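Local coordinates for protein branched-chain alpha-ketoacid decarboxylase (Lactococcus lactis, PDB 2VBF) that probably decarboxylates branched-chain and aromatic alpha-keto acids to aldehydes, using thiamine diphosphate and a magnesium ion as cofactors, at residues L470-T483 against V539-D553. Numbering follows the deposited sequence.
With MG (magnesium ion), chain E; TPP (thiamine diphosphate), chain F.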
loop_
_atom_site.group_PDB
_atom_site.type_symbol
_atom_site.label_atom_id
_atom_site.label_comp_id
_atom_site.label_asym_id
_atom_site.label_seq_id
_atom_site.Cartn_x
_atom_site.Cartn_y
_atom_site.Cartn_z
ATOM N N LEU A 470 -17.922 -15.204 -5.431
ATOM C CA LEU A 470 -17.003 -15.667 -6.454
ATOM C C LEU A 470 -16.640 -17.106 -6.153
ATOM O O LEU A 470 -16.526 -17.484 -4.985
ATOM C CB LEU A 470 -15.750 -14.794 -6.474
ATOM C CG LEU A 470 -15.994 -13.293 -6.641
ATOM C CD1 LEU A 470 -14.671 -12.539 -6.670
ATOM C CD2 LEU A 470 -16.814 -13.011 -7.881
ATOM N N ASN A 471 -16.430 -17.895 -7.201
ATOM C CA ASN A 471 -16.172 -19.317 -7.051
ATOM C C ASN A 471 -14.805 -19.793 -7.549
ATOM O O ASN A 471 -14.710 -20.861 -8.135
ATOM C CB ASN A 471 -17.277 -20.088 -7.767
ATOM C CG ASN A 471 -18.614 -19.850 -7.159
ATOM O OD1 ASN A 471 -18.750 -19.836 -5.929
ATOM N ND2 ASN A 471 -19.631 -19.677 -8.000
ATOM N N PRO A 472 -13.730 -19.032 -7.273
ATOM C CA PRO A 472 -12.432 -19.515 -7.728
ATOM C C PRO A 472 -11.962 -20.695 -6.883
ATOM O O PRO A 472 -12.524 -20.950 -5.819
ATOM C CB PRO A 472 -11.530 -18.309 -7.484
ATOM C CG PRO A 472 -12.089 -17.718 -6.275
ATOM C CD PRO A 472 -13.582 -17.781 -6.509
ATOM N N ILE A 473 -10.922 -21.376 -7.350
ATOM C CA ILE A 473 -10.270 -22.437 -6.598
ATOM C C ILE A 473 -8.901 -21.884 -6.179
ATOM O O ILE A 473 -8.046 -21.611 -7.027
ATOM C CB ILE A 473 -10.100 -23.716 -7.435
ATOM C CG1 ILE A 473 -11.464 -24.194 -7.968
ATOM C CG2 ILE A 473 -9.370 -24.810 -6.611
ATOM C CD1 ILE A 473 -11.364 -25.274 -9.036
ATOM N N CYS A 474 -8.725 -21.683 -4.875
ATOM C CA CYS A 474 -7.546 -21.026 -4.336
ATOM C C CYS A 474 -6.692 -22.031 -3.595
ATOM O O CYS A 474 -7.189 -22.717 -2.696
ATOM C CB CYS A 474 -7.961 -19.916 -3.385
ATOM S SG CYS A 474 -8.973 -18.659 -4.157
ATOM N N PHE A 475 -5.427 -22.117 -3.989
ATOM C CA PHE A 475 -4.425 -22.980 -3.356
ATOM C C PHE A 475 -3.403 -22.112 -2.637
ATOM O O PHE A 475 -2.723 -21.307 -3.275
ATOM C CB PHE A 475 -3.696 -23.841 -4.382
ATOM C CG PHE A 475 -4.574 -24.827 -5.084
ATOM C CD1 PHE A 475 -4.848 -26.063 -4.506
ATOM C CD2 PHE A 475 -5.117 -24.527 -6.317
ATOM C CE1 PHE A 475 -5.650 -26.981 -5.158
ATOM C CE2 PHE A 475 -5.934 -25.435 -6.976
ATOM C CZ PHE A 475 -6.198 -26.666 -6.401
ATOM N N ILE A 476 -3.295 -22.285 -1.324
ATOM C CA ILE A 476 -2.332 -21.534 -0.498
ATOM C C ILE A 476 -1.167 -22.473 -0.183
ATOM O O ILE A 476 -1.361 -23.514 0.465
ATOM C CB ILE A 476 -2.959 -21.007 0.823
ATOM C CG1 ILE A 476 -4.187 -20.121 0.553
ATOM C CG2 ILE A 476 -1.911 -20.238 1.645
ATOM C CD1 ILE A 476 -5.467 -20.860 0.263
ATOM N N ILE A 477 0.037 -22.120 -0.639
ATOM C CA ILE A 477 1.205 -22.962 -0.402
ATOM C C ILE A 477 1.845 -22.619 0.943
ATOM O O ILE A 477 2.606 -21.680 1.068
ATOM C CB ILE A 477 2.233 -22.897 -1.535
ATOM C CG1 ILE A 477 1.567 -23.294 -2.861
ATOM C CG2 ILE A 477 3.411 -23.794 -1.220
ATOM C CD1 ILE A 477 2.498 -23.336 -4.044
ATOM N N ASN A 478 1.507 -23.411 1.955
ATOM C CA ASN A 478 2.085 -23.228 3.264
ATOM C C ASN A 478 3.384 -24.026 3.331
ATOM O O ASN A 478 3.363 -25.247 3.549
ATOM C CB ASN A 478 1.101 -23.667 4.348
ATOM C CG ASN A 478 1.704 -23.597 5.737
ATOM O OD1 ASN A 478 2.899 -23.323 5.897
ATOM N ND2 ASN A 478 0.890 -23.856 6.745
ATOM N N ASN A 479 4.506 -23.338 3.131
ATOM C CA ASN A 479 5.836 -23.929 3.300
ATOM C C ASN A 479 6.633 -23.211 4.401
ATOM O O ASN A 479 7.864 -23.180 4.370
ATOM C CB ASN A 479 6.610 -24.009 1.983
ATOM C CG ASN A 479 6.668 -22.690 1.282
ATOM O OD1 ASN A 479 6.410 -21.664 1.897
ATOM N ND2 ASN A 479 6.964 -22.702 -0.002
ATOM N N ASP A 480 5.909 -22.657 5.367
ATOM C CA ASP A 480 6.508 -22.077 6.560
ATOM C C ASP A 480 7.501 -20.958 6.214
ATOM O O ASP A 480 8.621 -20.925 6.741
ATOM C CB ASP A 480 7.187 -23.193 7.373
ATOM C CG ASP A 480 7.555 -22.767 8.788
ATOM O OD1 ASP A 480 6.910 -21.837 9.347
ATOM O OD2 ASP A 480 8.504 -23.376 9.324
ATOM N N GLY A 481 7.065 -20.019 5.361
ATOM C CA GLY A 481 7.853 -18.816 5.028
ATOM C C GLY A 481 8.177 -18.581 3.556
ATOM O O GLY A 481 7.482 -19.091 2.663
ATOM N N TYR A 482 9.260 -17.838 3.319
ATOM C CA TYR A 482 9.605 -17.319 1.992
ATOM C C TYR A 482 10.617 -18.235 1.319
ATOM O O TYR A 482 11.835 -17.989 1.360
ATOM C CB TYR A 482 10.206 -15.906 2.061
ATOM C CG TYR A 482 9.408 -14.783 2.712
ATOM C CD1 TYR A 482 8.036 -14.631 2.525
ATOM C CD2 TYR A 482 10.064 -13.828 3.478
ATOM C CE1 TYR A 482 7.349 -13.546 3.079
ATOM C CE2 TYR A 482 9.386 -12.751 4.048
ATOM C CZ TYR A 482 8.023 -12.621 3.859
ATOM O OH TYR A 482 7.337 -11.562 4.418
ATOM N N THR A 483 10.129 -19.298 0.692
ATOM C CA THR A 483 11.015 -20.314 0.114
ATOM C C THR A 483 11.831 -19.771 -1.051
ATOM O O THR A 483 13.015 -20.049 -1.150
ATOM C CB THR A 483 10.232 -21.593 -0.264
ATOM O OG1 THR A 483 9.918 -22.315 0.935
ATOM C CG2 THR A 483 11.048 -22.496 -1.197
ATOM N N VAL A 539 -18.778 -26.227 -9.321
ATOM C CA VAL A 539 -18.600 -24.880 -9.890
ATOM C C VAL A 539 -19.327 -23.762 -9.124
ATOM O O VAL A 539 -19.122 -22.580 -9.409
ATOM C CB VAL A 539 -19.044 -24.840 -11.380
ATOM C CG1 VAL A 539 -18.282 -25.871 -12.194
ATOM C CG2 VAL A 539 -20.566 -25.048 -11.501
ATOM N N ASN A 540 -20.165 -24.115 -8.148
ATOM C CA ASN A 540 -20.991 -23.119 -7.460
ATOM C C ASN A 540 -20.482 -22.694 -6.086
ATOM O O ASN A 540 -21.174 -21.964 -5.362
ATOM C CB ASN A 540 -22.431 -23.624 -7.351
ATOM C CG ASN A 540 -23.089 -23.798 -8.710
ATOM O OD1 ASN A 540 -23.117 -22.876 -9.527
ATOM N ND2 ASN A 540 -23.607 -24.989 -8.960
ATOM N N ARG A 541 -19.281 -23.141 -5.729
ATOM C CA ARG A 541 -18.641 -22.686 -4.496
ATOM C C ARG A 541 -17.166 -22.368 -4.719
ATOM O O ARG A 541 -16.539 -22.872 -5.647
ATOM C CB ARG A 541 -18.802 -23.727 -3.378
ATOM C CG ARG A 541 -20.221 -23.729 -2.747
ATOM C CD ARG A 541 -20.321 -24.682 -1.567
ATOM N NE ARG A 541 -20.097 -26.059 -1.977
ATOM C CZ ARG A 541 -20.107 -27.104 -1.150
ATOM N NH1 ARG A 541 -20.330 -26.937 0.144
ATOM N NH2 ARG A 541 -19.891 -28.321 -1.622
ATOM N N MET A 542 -16.642 -21.512 -3.851
ATOM C CA MET A 542 -15.231 -21.181 -3.806
ATOM C C MET A 542 -14.520 -22.273 -3.009
ATOM O O MET A 542 -15.072 -22.803 -2.037
ATOM C CB MET A 542 -15.038 -19.818 -3.122
ATOM C CG MET A 542 -13.607 -19.327 -3.031
ATOM S SD MET A 542 -13.563 -17.609 -2.493
ATOM C CE MET A 542 -11.973 -17.582 -1.678
ATOM N N TYR A 543 -13.307 -22.610 -3.422
ATOM C CA TYR A 543 -12.485 -23.563 -2.694
ATOM C C TYR A 543 -11.234 -22.865 -2.156
ATOM O O TYR A 543 -10.613 -22.065 -2.858
ATOM C CB TYR A 543 -12.150 -24.778 -3.564
ATOM C CG TYR A 543 -13.310 -25.733 -3.580
ATOM C CD1 TYR A 543 -14.493 -25.395 -4.235
ATOM C CD2 TYR A 543 -13.261 -26.942 -2.894
ATOM C CE1 TYR A 543 -15.592 -26.247 -4.225
ATOM C CE2 TYR A 543 -14.352 -27.802 -2.881
ATOM C CZ TYR A 543 -15.510 -27.451 -3.551
ATOM O OH TYR A 543 -16.594 -28.295 -3.530
ATOM N N TRP A 544 -10.918 -23.160 -0.896
ATOM C CA TRP A 544 -9.803 -22.551 -0.175
ATOM C C TRP A 544 -8.954 -23.684 0.410
ATOM O O TRP A 544 -9.298 -24.276 1.438
ATOM C CB TRP A 544 -10.352 -21.652 0.918
ATOM C CG TRP A 544 -9.348 -20.762 1.569
ATOM C CD1 TRP A 544 -8.709 -20.964 2.767
ATOM C CD2 TRP A 544 -8.874 -19.503 1.071
ATOM N NE1 TRP A 544 -7.876 -19.908 3.035
ATOM C CE2 TRP A 544 -7.950 -19.002 2.011
ATOM C CE3 TRP A 544 -9.132 -18.760 -0.085
ATOM C CZ2 TRP A 544 -7.286 -17.782 1.835
ATOM C CZ3 TRP A 544 -8.474 -17.551 -0.259
ATOM C CH2 TRP A 544 -7.560 -17.074 0.704
ATOM N N ILE A 545 -7.856 -23.990 -0.273
ATOM C CA ILE A 545 -7.121 -25.217 -0.059
ATOM C C ILE A 545 -5.716 -24.922 0.421
ATOM O O ILE A 545 -4.879 -24.423 -0.342
ATOM C CB ILE A 545 -7.062 -26.044 -1.362
ATOM C CG1 ILE A 545 -8.478 -26.378 -1.843
ATOM C CG2 ILE A 545 -6.223 -27.307 -1.172
ATOM C CD1 ILE A 545 -8.543 -26.693 -3.334
ATOM N N GLU A 546 -5.453 -25.259 1.684
ATOM C CA GLU A 546 -4.124 -25.084 2.250
ATOM C C GLU A 546 -3.268 -26.296 1.883
ATOM O O GLU A 546 -3.551 -27.418 2.319
ATOM C CB GLU A 546 -4.205 -24.894 3.769
ATOM C CG GLU A 546 -2.832 -24.760 4.440
ATOM C CD GLU A 546 -2.911 -24.552 5.935
ATOM O OE1 GLU A 546 -4.028 -24.352 6.464
ATOM O OE2 GLU A 546 -1.834 -24.572 6.572
ATOM N N LEU A 547 -2.240 -26.068 1.065
ATOM C CA LEU A 547 -1.267 -27.107 0.704
ATOM C C LEU A 547 -0.083 -27.013 1.644
ATOM O O LEU A 547 0.488 -25.932 1.816
ATOM C CB LEU A 547 -0.777 -26.932 -0.736
ATOM C CG LEU A 547 -1.849 -26.868 -1.826
ATOM C CD1 LEU A 547 -1.188 -26.656 -3.185
ATOM C CD2 LEU A 547 -2.721 -28.139 -1.830
ATOM N N VAL A 548 0.300 -28.138 2.252
ATOM C CA VAL A 548 1.479 -28.159 3.105
ATOM C C VAL A 548 2.669 -28.749 2.344
ATOM O O VAL A 548 2.612 -29.875 1.834
ATOM C CB VAL A 548 1.234 -28.927 4.432
ATOM C CG1 VAL A 548 2.484 -28.863 5.304
ATOM C CG2 VAL A 548 0.035 -28.338 5.167
ATOM N N LEU A 549 3.743 -27.970 2.259
ATOM C CA LEU A 549 4.971 -28.384 1.600
ATOM C C LEU A 549 6.175 -27.962 2.435
ATOM O O LEU A 549 6.075 -27.058 3.268
ATOM C CB LEU A 549 5.050 -27.789 0.190
ATOM C CG LEU A 549 4.154 -28.516 -0.827
ATOM C CD1 LEU A 549 2.832 -27.780 -1.031
ATOM C CD2 LEU A 549 4.872 -28.750 -2.147
ATOM N N GLU A 550 7.307 -28.631 2.227
ATOM C CA GLU A 550 8.504 -28.361 3.020
ATOM C C GLU A 550 9.159 -27.052 2.596
ATOM O O GLU A 550 9.181 -26.710 1.418
ATOM C CB GLU A 550 9.510 -29.510 2.902
ATOM C CG GLU A 550 8.980 -30.858 3.380
ATOM C CD GLU A 550 8.633 -30.873 4.860
ATOM O OE1 GLU A 550 9.310 -30.175 5.648
ATOM O OE2 GLU A 550 7.680 -31.591 5.243
ATOM N N LYS A 551 9.696 -26.319 3.565
ATOM C CA LYS A 551 10.342 -25.040 3.272
ATOM C C LYS A 551 11.553 -25.172 2.341
ATOM O O LYS A 551 11.865 -24.249 1.586
ATOM C CB LYS A 551 10.736 -24.332 4.571
ATOM C CG LYS A 551 11.867 -24.939 5.350
ATOM C CD LYS A 551 12.232 -24.066 6.559
ATOM C CE LYS A 551 11.067 -23.957 7.527
ATOM N NZ LYS A 551 11.408 -23.198 8.745
ATOM N N GLU A 552 12.218 -26.329 2.388
ATOM C CA GLU A 552 13.418 -26.591 1.584
ATOM C C GLU A 552 13.093 -27.012 0.155
ATOM O O GLU A 552 13.987 -27.100 -0.688
ATOM C CB GLU A 552 14.264 -27.694 2.220
ATOM C CG GLU A 552 14.731 -27.382 3.635
ATOM C CD GLU A 552 13.754 -27.801 4.726
ATOM O OE1 GLU A 552 12.653 -28.324 4.427
ATOM O OE2 GLU A 552 14.107 -27.602 5.905
ATOM N N ASP A 553 11.819 -27.278 -0.110
ATOM C CA ASP A 553 11.382 -27.801 -1.404
ATOM C C ASP A 553 11.078 -26.665 -2.383
ATOM O O ASP A 553 10.280 -25.779 -2.095
ATOM C CB ASP A 553 10.148 -28.670 -1.191
ATOM C CG ASP A 553 9.723 -29.442 -2.433
ATOM O OD1 ASP A 553 10.484 -29.523 -3.417
ATOM O OD2 ASP A 553 8.591 -29.965 -2.400
HETATM MG MG MG E . 6.020 -19.639 1.329
HETATM N "N1'" TPP F . 7.698 -7.207 -1.250
HETATM C "C2'" TPP F . 6.923 -7.067 -2.373
HETATM C CM2 TPP F . 5.755 -6.122 -2.338
HETATM N "N3'" TPP F . 7.239 -7.780 -3.502
HETATM C "C4'" TPP F . 8.325 -8.630 -3.523
HETATM N "N4'" TPP F . 8.597 -9.278 -4.632
HETATM C "C5'" TPP F . 9.106 -8.800 -2.375
HETATM C "C6'" TPP F . 8.788 -8.077 -1.233
HETATM C "C7'" TPP F . 10.282 -9.750 -2.352
HETATM N N3 TPP F . 9.869 -11.146 -2.456
HETATM C C2 TPP F . 9.831 -11.912 -3.608
HETATM S S1 TPP F . 9.340 -13.442 -3.431
HETATM C C5 TPP F . 9.192 -13.206 -1.833
HETATM C C4 TPP F . 9.510 -11.919 -1.397
HETATM C CM4 TPP F . 9.459 -11.449 0.030
HETATM C C6 TPP F . 8.757 -14.383 -0.983
HETATM C C7 TPP F . 7.394 -14.957 -1.342
HETATM O O7 TPP F . 7.163 -16.007 -0.434
HETATM P PA TPP F . 5.909 -16.983 -0.574
HETATM O O1A TPP F . 4.680 -16.236 -1.040
HETATM O O2A TPP F . 5.698 -17.655 0.770
HETATM O O3A TPP F . 6.362 -17.966 -1.776
HETATM P PB TPP F . 7.194 -19.357 -1.669
HETATM O O1B TPP F . 8.442 -19.154 -2.481
HETATM O O2B TPP F . 6.320 -20.391 -2.321
HETATM O O3B TPP F . 7.477 -19.698 -0.232
HETATM O O HOH W 1 4.667 -20.386 -0.120
HETATM O O HOH W 2 8.035 -25.460 -0.772
#
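Seven backbone hydrogen bonds, from Tyr543 N to Pro472 O through to Leu549 N to Asn478 O, run along the parallel strands 473-478 and 542-548, neighbours in the six-stranded sheet of the C-terminal thiamine diphosphate-binding domain, axes 4.7 Å apart at their closest. On one face Ile545 CD1 comes within 3.4 Å of Phe475 CE1, and Leu547 fills in beside the same ring; apolar side chains suit this buried face, where Ile473, Tyr543 and Ile545 pack on helix 525-537. On the other, a bend at chi2 (80°) swings Ile476 CD1 over the Trp544 indole, 3.7 Å from the five-membered ring's centroid, a CH-pi contact. An alanine in place of Trp544 would probably leave Ile476 CD1 and Cys474 CB without their flat partner and the carbonyl of Tyr503 without the indole N-H. Asn478 uses both ends of its amide: ND2 gives a nearly straight 2.8 Å bond to Glu546 OE2, and OD1 closes an Asx turn onto Asp480 N. The loop beyond carries the magnesium ligands Asn479 OD1 and Gly481 O, completed by Asp452, two diphosphate oxygens and a water; at Gly481 a CB would jam against Asp480 O. Lys551 NZ salt-bridges Asp480 OD2 from above the carboxylate plane, while Thr483 donates its backbone N to diphosphate O3B and its hydroxyl OG1 to Lys551 O at 2.8 Å.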